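Local coordinates for uncharacterized protein BAD_0989 (Bifidobacterium adolescentis ATCC 15703, PDB 3CYM) that is of unknown function but belongs to the ribonuclease D-like proteins, and so probably binds nucleic acid and removes nucleotides from its 3' end, at residues G50-H55 with E301-I306; T242-L247 with L257-S262; R394-T399 with A408-E413; M113-L118 with E206-R211. All blocks are in the same frame, centred on the assembly; numbering follows the deposited sequence.

Contact 1. Residues G50-H55 with E301-I306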
loop_
_atom_site.group_PDB
_atom_site.type_symbol
_atom_site.label_atom_id
_atom_site.label_comp_id
_atom_site.label_asym_id
_atom_site.label_seq_id
_atom_site.Cartn_x
_atom_site.Cartn_y
_atom_site.Cartn_z
ATOM N N GLY A 50 0.305 -9.440 -7.350
ATOM C CA GLY A 50 -0.172 -10.812 -7.445
ATOM C C GLY A 50 0.387 -11.509 -8.672
ATOM O O GLY A 50 0.452 -12.741 -8.708
ATOM N N PHE A 51 0.811 -10.720 -9.666
ATOM C CA PHE A 51 1.349 -11.242 -10.929
ATOM C C PHE A 51 2.853 -11.019 -11.084
ATOM O O PHE A 51 3.632 -11.980 -11.137
ATOM C CB PHE A 51 0.606 -10.638 -12.122
ATOM C CG PHE A 51 -0.854 -10.973 -12.159
ATOM C CD1 PHE A 51 -1.298 -12.124 -12.805
ATOM C CD2 PHE A 51 -1.792 -10.128 -11.560
ATOM C CE1 PHE A 51 -2.651 -12.443 -12.846
ATOM C CE2 PHE A 51 -3.148 -10.435 -11.594
ATOM C CZ PHE A 51 -3.583 -11.598 -12.237
ATOM N N ARG A 52 3.256 -9.756 -11.178
ATOM C CA ARG A 52 4.674 -9.387 -11.265
ATOM C C ARG A 52 5.308 -9.359 -9.876
ATOM O O ARG A 52 4.623 -9.599 -8.879
ATOM C CB ARG A 52 4.845 -8.033 -11.969
ATOM C CG ARG A 52 4.459 -8.034 -13.450
ATOM C CD ARG A 52 5.175 -9.133 -14.201
ATOM N NE ARG A 52 4.692 -9.284 -15.567
ATOM C CZ ARG A 52 5.379 -8.942 -16.650
ATOM N NH1 ARG A 52 4.845 -9.115 -17.850
ATOM N NH2 ARG A 52 6.595 -8.426 -16.541
ATOM N N TYR A 53 6.606 -9.051 -9.815
ATOM C CA TYR A 53 7.366 -9.118 -8.567
ATOM C C TYR A 53 6.854 -8.221 -7.439
ATOM O O TYR A 53 6.326 -8.719 -6.439
ATOM C CB TYR A 53 8.861 -8.870 -8.805
ATOM C CG TYR A 53 9.673 -8.800 -7.524
ATOM C CD1 TYR A 53 9.856 -9.932 -6.727
ATOM C CD2 TYR A 53 10.246 -7.598 -7.099
ATOM C CE1 TYR A 53 10.594 -9.874 -5.558
ATOM C CE2 TYR A 53 10.980 -7.528 -5.923
ATOM C CZ TYR A 53 11.155 -8.671 -5.161
ATOM O OH TYR A 53 11.886 -8.612 -4.000
ATOM N N GLY A 54 7.004 -6.911 -7.600
ATOM C CA GLY A 54 6.710 -5.981 -6.515
ATOM C C GLY A 54 5.633 -4.978 -6.862
ATOM O O GLY A 54 4.548 -5.343 -7.321
ATOM N N HIS A 55 5.947 -3.707 -6.643
ATOM C CA HIS A 55 4.971 -2.639 -6.807
ATOM C C HIS A 55 5.449 -1.611 -7.826
ATOM O O HIS A 55 5.341 -0.402 -7.614
ATOM C CB HIS A 55 4.649 -2.010 -5.446
ATOM C CG HIS A 55 4.310 -3.021 -4.395
ATOM N ND1 HIS A 55 3.087 -3.655 -4.339
ATOM C CD2 HIS A 55 5.051 -3.544 -3.388
ATOM C CE1 HIS A 55 3.081 -4.509 -3.332
ATOM N NE2 HIS A 55 4.259 -4.459 -2.737
ATOM N N GLU A 301 -2.029 -18.313 -15.672
ATOM C CA GLU A 301 -1.439 -19.373 -16.508
ATOM C C GLU A 301 -0.429 -18.886 -17.551
ATOM O O GLU A 301 0.387 -19.673 -18.050
ATOM C CB GLU A 301 -2.531 -20.217 -17.181
ATOM C CG GLU A 301 -3.105 -21.330 -16.315
ATOM C CD GLU A 301 -2.038 -22.259 -15.779
ATOM O OE1 GLU A 301 -2.055 -22.521 -14.564
ATOM O OE2 GLU A 301 -1.182 -22.723 -16.567
ATOM N N ARG A 302 -0.502 -17.591 -17.868
ATOM C CA ARG A 302 0.464 -16.912 -18.737
ATOM C C ARG A 302 1.881 -16.960 -18.178
ATOM O O ARG A 302 2.854 -16.859 -18.923
ATOM C CB ARG A 302 0.064 -15.447 -18.922
ATOM C CG ARG A 302 -0.982 -15.215 -19.991
ATOM C CD ARG A 302 -1.802 -13.960 -19.736
ATOM N NE ARG A 302 -1.033 -12.717 -19.817
ATOM C CZ ARG A 302 -0.687 -11.970 -18.768
ATOM N NH1 ARG A 302 -1.019 -12.347 -17.531
ATOM N NH2 ARG A 302 -0.003 -10.844 -18.951
ATOM N N TYR A 303 1.985 -17.096 -16.858
ATOM C CA TYR A 303 3.272 -17.109 -16.168
ATOM C C TYR A 303 3.888 -18.494 -16.048
ATOM O O TYR A 303 4.989 -18.634 -15.505
ATOM C CB TYR A 303 3.144 -16.440 -14.795
ATOM C CG TYR A 303 2.939 -14.944 -14.913
ATOM C CD1 TYR A 303 4.025 -14.077 -14.886
ATOM C CD2 TYR A 303 1.663 -14.402 -15.096
ATOM C CE1 TYR A 303 3.853 -12.710 -15.019
ATOM C CE2 TYR A 303 1.478 -13.033 -15.221
ATOM C CZ TYR A 303 2.580 -12.195 -15.184
ATOM O OH TYR A 303 2.420 -10.836 -15.302
ATOM N N ALA A 304 3.185 -19.501 -16.572
ATOM C CA ALA A 304 3.665 -20.893 -16.574
ATOM C C ALA A 304 5.067 -21.110 -17.163
ATOM O O ALA A 304 5.858 -21.816 -16.540
ATOM C CB ALA A 304 2.649 -21.839 -17.206
ATOM N N PRO A 305 5.391 -20.506 -18.342
ATOM C CA PRO A 305 6.768 -20.655 -18.847
ATOM C C PRO A 305 7.880 -20.092 -17.958
ATOM O O PRO A 305 9.008 -20.579 -18.023
ATOM C CB PRO A 305 6.732 -19.903 -20.182
ATOM C CG PRO A 305 5.303 -19.955 -20.594
ATOM C CD PRO A 305 4.571 -19.745 -19.309
ATOM N N ILE A 306 7.569 -19.084 -17.145
ATOM C CA ILE A 306 8.519 -18.577 -16.148
ATOM C C ILE A 306 8.576 -19.553 -14.969
ATOM O O ILE A 306 9.653 -19.857 -14.455
ATOM C CB ILE A 306 8.189 -17.118 -15.679
ATOM C CG1 ILE A 306 8.493 -16.104 -16.782
ATOM C CG2 ILE A 306 9.027 -16.713 -14.473
ATOM C CD1 ILE A 306 7.316 -15.752 -17.656
#
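Arg52 and Tyr303 meet through one directed bond: Arg52 NE donates to Tyr303 OH at 2.8 Å, with an N-H...O angle of 153°. The hydroxyl lies in the plane of the guanidinium group, at its edge, while that plane and the phenol ring stand 81° apart, close to perpendicular. A bend at chi2 (-53°) brings the arginine chain alongside the hydroxyl end of the tyrosine, at the ring edge, and Arg52 CD comes within 3.4 Å of Tyr303 OH. Arg52 is not the main partner of the hydroxyl: Tyr303 OH is also hydrogen-bonded to Asp155, its strongest polar partner, and weakly to Ser157. Arg52 NH2 forms a salt bridge with Asp252, which helps to fix the rotation of the guanidinium group.

Phe51 sits in the loop between strand 40-47 and strand 57-65 of the exonuclease sheet; the first of these strands carries Asp44 and Glu46 of the sodium site. Tyr303 comes from the type I turn Glu301-Ala304, which links helix 296-301 to helix 304-307 and is closed by Ala304 N to Glu301 O at 3.2 Å. The contact therefore ties a loop of the nuclease core to a distant helical part of the chain.

Apolar packing accompanies the polar bond. The two aromatic side chains cross at about a right angle, Tyr303 CE2 lying at the edge of the Phe51 ring, 3.8 Å from Phe51 CD1. Tyr303 OH is 3.7 Å from Phe51 CB, and Phe51 O lies over one face of the tyrosine ring near its rim. Phe51 also stacks with Phe300.

Contact 2. Residues T242-L247 with L257-S262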
loop_
_atom_site.group_PDB
_atom_site.type_symbol
_atom_site.label_atom_id
_atom_site.label_comp_id
_atom_site.label_asym_id
_atom_site.label_seq_id
_atom_site.Cartn_x
_atom_site.Cartn_y
_atom_site.Cartn_z
ATOM N N THR A 242 14.501 -16.450 0.903
ATOM C CA THR A 242 15.542 -15.599 0.334
ATOM C C THR A 242 15.797 -15.926 -1.130
ATOM O O THR A 242 15.793 -15.021 -1.976
ATOM C CB THR A 242 16.859 -15.714 1.134
ATOM O OG1 THR A 242 16.611 -15.370 2.501
ATOM C CG2 THR A 242 17.941 -14.790 0.567
ATOM N N ARG A 243 16.010 -17.209 -1.426
ATOM C CA ARG A 243 16.258 -17.626 -2.803
ATOM C C ARG A 243 15.034 -17.395 -3.695
ATOM O O ARG A 243 15.178 -16.928 -4.821
ATOM C CB ARG A 243 16.755 -19.068 -2.872
ATOM C CG ARG A 243 17.202 -19.525 -4.267
ATOM C CD ARG A 243 18.174 -18.563 -4.961
ATOM N NE ARG A 243 18.597 -19.093 -6.261
ATOM C CZ ARG A 243 19.085 -18.379 -7.273
ATOM N NH1 ARG A 243 19.205 -17.055 -7.198
ATOM N NH2 ARG A 243 19.433 -19.000 -8.393
ATOM N N ARG A 244 13.842 -17.688 -3.173
ATOM C CA ARG A 244 12.588 -17.402 -3.873
ATOM C C ARG A 244 12.451 -15.909 -4.194
ATOM O O ARG A 244 11.959 -15.552 -5.252
ATOM C CB ARG A 244 11.393 -17.887 -3.042
ATOM C CG ARG A 244 10.030 -17.762 -3.707
ATOM C CD ARG A 244 8.920 -18.139 -2.748
ATOM N NE ARG A 244 8.664 -17.128 -1.723
ATOM C CZ ARG A 244 7.606 -17.136 -0.912
ATOM N NH1 ARG A 244 7.460 -16.181 -0.005
ATOM N NH2 ARG A 244 6.690 -18.094 -1.005
ATOM N N ASP A 245 12.908 -15.051 -3.285
ATOM C CA ASP A 245 12.829 -13.598 -3.477
ATOM C C ASP A 245 13.793 -13.094 -4.554
ATOM O O ASP A 245 13.445 -12.208 -5.331
ATOM C CB ASP A 245 13.073 -12.865 -2.156
ATOM C CG ASP A 245 12.811 -11.375 -2.256
ATOM O OD1 ASP A 245 11.629 -10.975 -2.323
ATOM O OD2 ASP A 245 13.793 -10.609 -2.251
ATOM N N GLU A 246 14.995 -13.663 -4.588
ATOM C CA GLU A 246 15.997 -13.347 -5.614
ATOM C C GLU A 246 15.488 -13.682 -7.008
ATOM O O GLU A 246 15.524 -12.842 -7.911
ATOM C CB GLU A 246 17.287 -14.128 -5.358
ATOM C CG GLU A 246 18.043 -13.707 -4.121
ATOM C CD GLU A 246 19.222 -14.606 -3.824
ATOM O OE1 GLU A 246 19.550 -15.476 -4.664
ATOM O OE2 GLU A 246 19.818 -14.439 -2.737
ATOM N N LEU A 247 15.006 -14.915 -7.154
ATOM C CA LEU A 247 14.508 -15.446 -8.421
ATOM C C LEU A 247 13.215 -14.784 -8.869
ATOM O O LEU A 247 12.965 -14.660 -10.058
ATOM C CB LEU A 247 14.313 -16.959 -8.320
ATOM C CG LEU A 247 15.614 -17.770 -8.235
ATOM C CD1 LEU A 247 15.387 -19.189 -7.763
ATOM C CD2 LEU A 247 16.344 -17.779 -9.570
ATOM N N LEU A 257 4.170 -17.444 -6.796
ATOM C CA LEU A 257 3.952 -18.182 -8.033
ATOM C C LEU A 257 5.109 -19.146 -8.297
ATOM O O LEU A 257 4.942 -20.164 -8.969
ATOM C CB LEU A 257 3.734 -17.228 -9.218
ATOM C CG LEU A 257 2.347 -16.581 -9.323
ATOM C CD1 LEU A 257 2.351 -15.391 -10.266
ATOM C CD2 LEU A 257 1.318 -17.606 -9.772
ATOM N N LEU A 258 6.279 -18.827 -7.752
ATOM C CA LEU A 258 7.463 -19.668 -7.914
ATOM C C LEU A 258 7.493 -20.819 -6.920
ATOM O O LEU A 258 7.929 -21.922 -7.239
ATOM C CB LEU A 258 8.728 -18.827 -7.764
ATOM C CG LEU A 258 8.971 -17.799 -8.863
ATOM C CD1 LEU A 258 10.387 -17.265 -8.738
ATOM C CD2 LEU A 258 8.729 -18.401 -10.263
ATOM N N LEU A 259 7.035 -20.539 -5.705
ATOM C CA LEU A 259 7.043 -21.502 -4.620
ATOM C C LEU A 259 6.028 -21.034 -3.579
ATOM O O LEU A 259 6.052 -19.875 -3.141
ATOM C CB LEU A 259 8.461 -21.630 -4.027
ATOM C CG LEU A 259 8.744 -22.647 -2.919
ATOM C CD1 LEU A 259 8.659 -24.082 -3.424
ATOM C CD2 LEU A 259 10.108 -22.374 -2.315
ATOM N N SER A 260 5.124 -21.934 -3.207
ATOM C CA SER A 260 4.106 -21.653 -2.210
ATOM C C SER A 260 4.686 -21.619 -0.798
ATOM O O SER A 260 5.746 -22.195 -0.535
ATOM C CB SER A 260 3.024 -22.723 -2.274
ATOM O OG SER A 260 3.533 -23.960 -1.813
ATOM N N ASP A 261 3.967 -20.958 0.106
ATOM C CA ASP A 261 4.292 -20.949 1.531
ATOM C C ASP A 261 4.064 -22.315 2.178
ATOM O O ASP A 261 4.824 -22.710 3.055
ATOM C CB ASP A 261 3.474 -19.884 2.260
ATOM C CG ASP A 261 3.968 -18.470 1.992
ATOM O OD1 ASP A 261 4.890 -18.291 1.169
ATOM O OD2 ASP A 261 3.435 -17.527 2.617
ATOM N N SER A 262 3.026 -23.028 1.735
ATOM C CA SER A 262 2.759 -24.404 2.173
ATOM C C SER A 262 3.939 -25.321 1.921
ATOM O O SER A 262 4.293 -26.091 2.805
ATOM C CB SER A 262 1.535 -24.995 1.465
ATOM O OG SER A 262 0.413 -24.145 1.573
HETATM O O HOH W 1 5.507 -15.346 2.145
#
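The guanidinium group of Arg244 takes its partners at the edge: Asp261 OD1, the carbonyl end of Leu259 and a water are all arranged round its rim. On the neighbouring Arg243 guanidinium, Leu247 CD2 lies over one face, toward the rim. Arg244 NH2 makes two bonds, a salt bridge to Asp261 OD1 at 2.8 Å and a hydrogen bond to Leu259 O at 2.9 Å. The carboxylate is nearly coplanar with the guanidinium, 28° apart, and its OD1 is approached almost along the C-O bond. For the Leu259 carbonyl, the donor is tilted 30° from the carbonyl plane. The water accepts from Arg244 NH1 and probably donates to Asp261 OD2, both at 3.0 Å; Asp261 OD2 also accepts from Ser222 N.

With chi1 at -175°, the arginine extends across from its helix and turns at chi3, bringing Arg244 CD to 3.7 Å from Leu259 CB. Further along, Leu258 CD1 packs 4.0 Å from Leu247 CB. Ser260 is the N-cap just before helix 261-270, its OG hydrogen-bonded to Ser263 OG. Within the HRDC domain, the pairing binds helix 231-250 to the junction of helices 255-258 and 261-270, and Trp315 of helix 312-323 touches both Arg244 and Leu259.

Contact 3. Residues R394-T399 with A408-E413; sequences RNLCWT and ARFLSE
Two short helices of the C-terminal HRDC-like domain, 390-397 and 407-414, pack against each other here through Leu396 and Phe410. The aromatic ring reaches in close to the facing backbone: Phe410 CE2 is 3.4 Å from Leu396 CA, and Phe410 CZ lies 3.8 Å from Asn395 O. Leu396 CA and Asn395 O both stand obliquely to the ring. The ring is swung away from its own backbone N (chi1 -173°) and reaches toward the other helix, against the turn at Asn395 and Leu396.

Leu396 completes the apolar seam with its two branches. Its CD1 methyl meets the ring, 3.7 Å from Phe410 CD2, whereas its CD2 methyl turns to Leu411, 3.9 Å from Leu411 CD1. One leucine thus touches two successive residues of the partner helix.

Asn395 adds its CB to the packing, 4.1 Å from Phe410 CE2, while its amide leads elsewhere: ND2 bonds to Gln414, and OD1 accepts from Ala348 N and Gln391. Arg405, in the connection between the helices, supports both sides, since its NE is bonded to Leu396 O and its charge makes a cation-pi contact with Phe410. Leu396 continues the seam onto Val428 and Ile432 of helix 418-433. Such apolar packing between short helices is consistent with the small all-helical bundle of the HRDC-like family.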
loop_
_atom_site.group_PDB
_atom_site.type_symbol
_atom_site.label_atom_id
_atom_site.label_comp_id
_atom_site.label_asym_id
_atom_site.label_seq_id
_atom_site.Cartn_x
_atom_site.Cartn_y
_atom_site.Cartn_z
ATOM N N ARG A 394 -0.872 3.496 22.954
ATOM C CA ARG A 394 -0.346 2.259 23.523
ATOM C C ARG A 394 1.121 2.407 23.951
ATOM O O ARG A 394 1.487 2.047 25.076
ATOM C CB ARG A 394 -0.497 1.106 22.527
ATOM C CG ARG A 394 -1.943 0.746 22.195
ATOM C CD ARG A 394 -2.047 -0.636 21.559
ATOM N NE ARG A 394 -1.738 -0.617 20.132
ATOM C CZ ARG A 394 -2.638 -0.469 19.165
ATOM N NH1 ARG A 394 -3.922 -0.318 19.452
ATOM N NH2 ARG A 394 -2.248 -0.462 17.900
ATOM N N ASN A 395 1.954 2.941 23.056
ATOM C CA ASN A 395 3.351 3.241 23.373
ATOM C C ASN A 395 3.498 4.163 24.598
ATOM O O ASN A 395 4.327 3.905 25.474
ATOM C CB ASN A 395 4.077 3.818 22.144
ATOM C CG ASN A 395 4.292 2.777 21.038
ATOM O OD1 ASN A 395 4.024 1.584 21.220
ATOM N ND2 ASN A 395 4.783 3.230 19.883
ATOM N N LEU A 396 2.655 5.195 24.668
ATOM C CA LEU A 396 2.616 6.156 25.785
ATOM C C LEU A 396 2.309 5.522 27.144
ATOM O O LEU A 396 2.897 5.892 28.159
ATOM C CB LEU A 396 1.603 7.268 25.473
ATOM C CG LEU A 396 1.230 8.344 26.503
ATOM C CD1 LEU A 396 2.299 9.428 26.644
ATOM C CD2 LEU A 396 -0.091 8.963 26.096
ATOM N N CYS A 397 1.385 4.569 27.150
ATOM C CA CYS A 397 0.957 3.916 28.377
ATOM C C CYS A 397 1.785 2.666 28.694
ATOM O O CYS A 397 1.596 2.039 29.737
ATOM C CB CYS A 397 -0.536 3.599 28.308
ATOM S SG CYS A 397 -1.549 5.092 28.176
ATOM N N TRP A 398 2.721 2.333 27.806
ATOM C CA TRP A 398 3.613 1.186 27.989
ATOM C C TRP A 398 4.761 1.518 28.941
ATOM O O TRP A 398 5.931 1.573 28.551
ATOM C CB TRP A 398 4.137 0.703 26.638
ATOM C CG TRP A 398 4.779 -0.656 26.683
ATOM C CD1 TRP A 398 6.061 -0.957 26.337
ATOM C CD2 TRP A 398 4.176 -1.890 27.111
ATOM N NE1 TRP A 398 6.297 -2.298 26.514
ATOM C CE2 TRP A 398 5.159 -2.895 26.989
ATOM C CE3 TRP A 398 2.903 -2.243 27.584
ATOM C CZ2 TRP A 398 4.912 -4.228 27.321
ATOM C CZ3 TRP A 398 2.657 -3.571 27.912
ATOM C CH2 TRP A 398 3.657 -4.545 27.773
ATOM N N THR A 399 4.397 1.730 30.201
ATOM C CA THR A 399 5.300 2.224 31.228
ATOM C C THR A 399 4.667 2.016 32.613
ATOM O O THR A 399 3.439 2.006 32.765
ATOM C CB THR A 399 5.655 3.731 31.015
ATOM O OG1 THR A 399 6.419 4.217 32.123
ATOM C CG2 THR A 399 4.400 4.587 30.865
ATOM N N ALA A 408 2.360 15.695 25.520
ATOM C CA ALA A 408 2.463 16.476 24.293
ATOM C C ALA A 408 3.762 16.218 23.521
ATOM O O ALA A 408 3.724 16.071 22.299
ATOM C CB ALA A 408 2.289 17.962 24.588
ATOM N N ARG A 409 4.890 16.139 24.235
ATOM C CA ARG A 409 6.195 15.879 23.612
ATOM C C ARG A 409 6.350 14.432 23.134
ATOM O O ARG A 409 6.790 14.203 22.003
ATOM C CB ARG A 409 7.352 16.287 24.543
ATOM C CG ARG A 409 8.764 15.992 23.999
ATOM C CD ARG A 409 9.877 16.458 24.944
ATOM N NE ARG A 409 9.685 15.992 26.321
ATOM C CZ ARG A 409 10.592 16.088 27.293
ATOM N NH1 ARG A 409 11.785 16.626 27.060
ATOM N NH2 ARG A 409 10.307 15.637 28.508
ATOM N N PHE A 410 5.980 13.469 23.987
ATOM C CA PHE A 410 6.047 12.041 23.647
ATOM C C PHE A 410 5.252 11.733 22.392
ATOM O O PHE A 410 5.723 10.996 21.530
ATOM C CB PHE A 410 5.537 11.155 24.796
ATOM C CG PHE A 410 5.742 9.672 24.567
ATOM C CD1 PHE A 410 6.908 9.046 25.002
ATOM C CD2 PHE A 410 4.773 8.901 23.922
ATOM C CE1 PHE A 410 7.108 7.684 24.789
ATOM C CE2 PHE A 410 4.969 7.542 23.703
ATOM C CZ PHE A 410 6.133 6.930 24.143
ATOM N N LEU A 411 4.046 12.293 22.310
ATOM C CA LEU A 411 3.144 12.061 21.179
ATOM C C LEU A 411 3.688 12.648 19.895
ATOM O O LEU A 411 3.563 12.044 18.830
ATOM C CB LEU A 411 1.758 12.633 21.480
ATOM C CG LEU A 411 0.621 11.694 21.891
ATOM C CD1 LEU A 411 1.057 10.465 22.680
ATOM C CD2 LEU A 411 -0.413 12.510 22.638
ATOM N N SER A 412 4.300 13.822 20.015
ATOM C CA SER A 412 4.958 14.503 18.904
ATOM C C SER A 412 6.144 13.676 18.391
ATOM O O SER A 412 6.229 13.383 17.192
ATOM C CB SER A 412 5.410 15.897 19.351
ATOM O OG SER A 412 5.161 16.860 18.347
ATOM N N GLU A 413 7.027 13.270 19.303
ATOM C CA GLU A 413 8.173 12.404 18.981
ATOM C C GLU A 413 7.785 11.028 18.404
ATOM O O GLU A 413 8.596 10.384 17.735
ATOM C CB GLU A 413 9.103 12.258 20.199
ATOM C CG GLU A 413 10.152 13.377 20.305
ATOM C CD GLU A 413 10.761 13.539 21.699
ATOM O OE1 GLU A 413 11.459 14.555 21.920
ATOM O OE2 GLU A 413 10.545 12.668 22.573
#

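Contact 4. Residues M113-L118 with E206-R211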
loop_
_atom_site.group_PDB
_atom_site.type_symbol
_atom_site.label_atom_id
_atom_site.label_comp_id
_atom_site.label_asym_id
_atom_site.label_seq_id
_atom_site.Cartn_x
_atom_site.Cartn_y
_atom_site.Cartn_z
ATOM N N MET A 113 9.287 11.540 -10.483
ATOM C CA MET A 113 8.298 12.600 -10.349
ATOM C C MET A 113 8.456 13.299 -8.995
ATOM O O MET A 113 8.908 12.695 -8.021
ATOM C CB MET A 113 6.879 12.055 -10.526
ATOM C CG MET A 113 6.475 11.823 -11.974
ATOM S SD MET A 113 4.937 10.894 -12.142
ATOM C CE MET A 113 5.555 9.245 -12.206
ATOM N N GLU A 114 8.098 14.578 -8.949
ATOM C CA GLU A 114 8.244 15.364 -7.731
ATOM C C GLU A 114 6.994 16.186 -7.408
ATOM O O GLU A 114 6.985 17.396 -7.639
ATOM C CB GLU A 114 9.478 16.269 -7.836
ATOM C CG GLU A 114 10.192 16.519 -6.512
ATOM C CD GLU A 114 9.707 17.764 -5.773
ATOM O OE1 GLU A 114 9.350 17.654 -4.579
ATOM O OE2 GLU A 114 9.694 18.856 -6.380
ATOM N N PRO A 115 5.931 15.533 -6.876
ATOM C CA PRO A 115 4.741 16.259 -6.409
ATOM C C PRO A 115 5.081 17.264 -5.303
ATOM O O PRO A 115 5.745 16.917 -4.320
ATOM C CB PRO A 115 3.843 15.143 -5.860
ATOM C CG PRO A 115 4.315 13.901 -6.540
ATOM C CD PRO A 115 5.782 14.076 -6.691
ATOM N N GLN A 116 4.647 18.504 -5.477
ATOM C CA GLN A 116 5.023 19.563 -4.540
ATOM C C GLN A 116 3.925 19.915 -3.555
ATOM O O GLN A 116 4.186 20.527 -2.516
ATOM C CB GLN A 116 5.489 20.808 -5.289
ATOM C CG GLN A 116 6.854 20.643 -5.935
ATOM C CD GLN A 116 7.428 21.959 -6.400
ATOM O OE1 GLN A 116 7.605 22.180 -7.598
ATOM N NE2 GLN A 116 7.708 22.851 -5.455
ATOM N N ARG A 117 2.698 19.545 -3.912
ATOM C CA ARG A 117 1.519 19.740 -3.079
ATOM C C ARG A 117 0.598 18.528 -3.248
ATOM O O ARG A 117 0.632 17.850 -4.279
ATOM C CB ARG A 117 0.789 21.042 -3.446
ATOM C CG ARG A 117 1.469 22.317 -2.912
ATOM C CD ARG A 117 0.658 23.582 -3.143
ATOM N NE ARG A 117 0.516 23.909 -4.562
ATOM C CZ ARG A 117 -0.234 24.903 -5.037
ATOM N NH1 ARG A 117 -0.300 25.113 -6.346
ATOM N NH2 ARG A 117 -0.917 25.688 -4.211
ATOM N N LEU A 118 -0.213 18.259 -2.231
ATOM C CA LEU A 118 -1.083 17.088 -2.225
ATOM C C LEU A 118 -2.457 17.396 -1.670
ATOM O O LEU A 118 -2.593 18.138 -0.703
ATOM C CB LEU A 118 -0.448 15.973 -1.390
ATOM C CG LEU A 118 -1.107 14.596 -1.309
ATOM C CD1 LEU A 118 -1.007 13.886 -2.652
ATOM C CD2 LEU A 118 -0.426 13.798 -0.221
ATOM N N GLU A 206 6.086 11.302 4.078
ATOM C CA GLU A 206 6.227 9.853 4.302
ATOM C C GLU A 206 6.219 9.021 3.025
ATOM O O GLU A 206 7.025 8.099 2.873
ATOM C CB GLU A 206 5.124 9.321 5.229
ATOM C CG GLU A 206 5.249 9.751 6.669
ATOM C CD GLU A 206 6.569 9.353 7.297
ATOM O OE1 GLU A 206 7.313 10.259 7.727
ATOM O OE2 GLU A 206 6.860 8.141 7.364
ATOM N N GLY A 207 5.302 9.352 2.122
ATOM C CA GLY A 207 5.071 8.574 0.913
ATOM C C GLY A 207 6.093 8.765 -0.189
ATOM O O GLY A 207 6.462 7.799 -0.855
ATOM N N LEU A 208 6.544 10.003 -0.397
ATOM C CA LEU A 208 7.506 10.296 -1.462
ATOM C C LEU A 208 8.914 9.819 -1.084
ATOM O O LEU A 208 9.722 10.557 -0.514
ATOM C CB LEU A 208 7.478 11.781 -1.841
ATOM C CG LEU A 208 7.798 12.173 -3.281
ATOM C CD1 LEU A 208 6.829 11.520 -4.242
ATOM C CD2 LEU A 208 7.760 13.689 -3.424
ATOM N N GLY A 209 9.174 8.560 -1.413
ATOM C CA GLY A 209 10.376 7.847 -0.998
ATOM C C GLY A 209 10.057 6.361 -1.042
ATOM O O GLY A 209 8.911 6.000 -1.295
ATOM N N PRO A 210 11.059 5.495 -0.789
ATOM C CA PRO A 210 10.879 4.037 -0.856
ATOM C C PRO A 210 9.891 3.523 0.195
ATOM O O PRO A 210 9.886 4.021 1.326
ATOM C CB PRO A 210 12.287 3.493 -0.575
ATOM C CG PRO A 210 13.216 4.652 -0.825
ATOM C CD PRO A 210 12.439 5.855 -0.414
ATOM N N ARG A 211 9.064 2.550 -0.186
ATOM C CA ARG A 211 7.987 2.053 0.685
ATOM C C ARG A 211 8.473 1.257 1.898
ATOM O O ARG A 211 9.593 0.744 1.915
ATOM C CB ARG A 211 6.923 1.250 -0.091
ATOM C CG ARG A 211 7.449 0.257 -1.111
ATOM C CD ARG A 211 7.058 0.682 -2.511
ATOM N NE ARG A 211 8.150 0.522 -3.469
ATOM C CZ ARG A 211 8.076 0.840 -4.761
ATOM N NH1 ARG A 211 9.129 0.654 -5.546
ATOM N NH2 ARG A 211 6.956 1.338 -5.275
#
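Glu114, which brushes Leu208 across the contact, has its backbone N hydrogen-bonded to the side-chain oxygen OD1 of Asn88 in helix 84-91. That bond ties down the loop in which Glu114 and Pro115 lie. Between the two segments themselves the meeting is apolar, and Leu208 carries it.

Both methyls of Leu208 close on the same ring carbon: Leu208 CD1 is 3.7 Å from Pro115 CD, and Leu208 CD2 is 3.8 Å from that carbon. Leu208 CD2 also comes within 3.9 Å of Pro115 O, so the fork of the leucine spreads over the CD corner of the proline and its carbonyl. The leucine and proline side chains cross at a slant. Leu208 chi1, at -149°, departs from a staggered value and carries the two branches toward the ring. Glu114 comes only loosely near, its OE1 4.4 Å from Leu208 CD2.

Leu208 is the first residue to leave helical geometry after helix 193-207 and forms the centre of an inverse gamma turn, so the chain changes direction just where it meets the loop. Leu208 also touches Asp109 of helix 101-111, and Pro115 touches Trp96 of strand 95-98. Strand 95-98, helix 101-111 and strand 117-120 form a beta-alpha-beta crossover between adjacent parallel strands, and the contact packs the end of helix 193-207 against the loop of that crossover that leads into the edge strand, an element of the RNase H-like fold of 3'-5' exonucleases.

Overall arrangement
Contact 1 opens first, in the loop after strand 40-47, and closes 246 residues later at 301-306, enclosing two shorter loops. The earlier of these is contact 4, where the crossover leading to edge strand 117-120 meets the end of helix 193-207; the later is contact 2, a short closure within the HRDC domain. These two follow in series without crossing. Contact 1 meets contact 2 through a probable Tyr53-Asp245 hydrogen bond, tying the loop after strand 40-47 to the HRDC helices, and only brushes contact 4, where His55 packs on Arg211. Contact 3 comes last, within the C-terminal helical domain, on the opposite side of the chain's centre from contact 1.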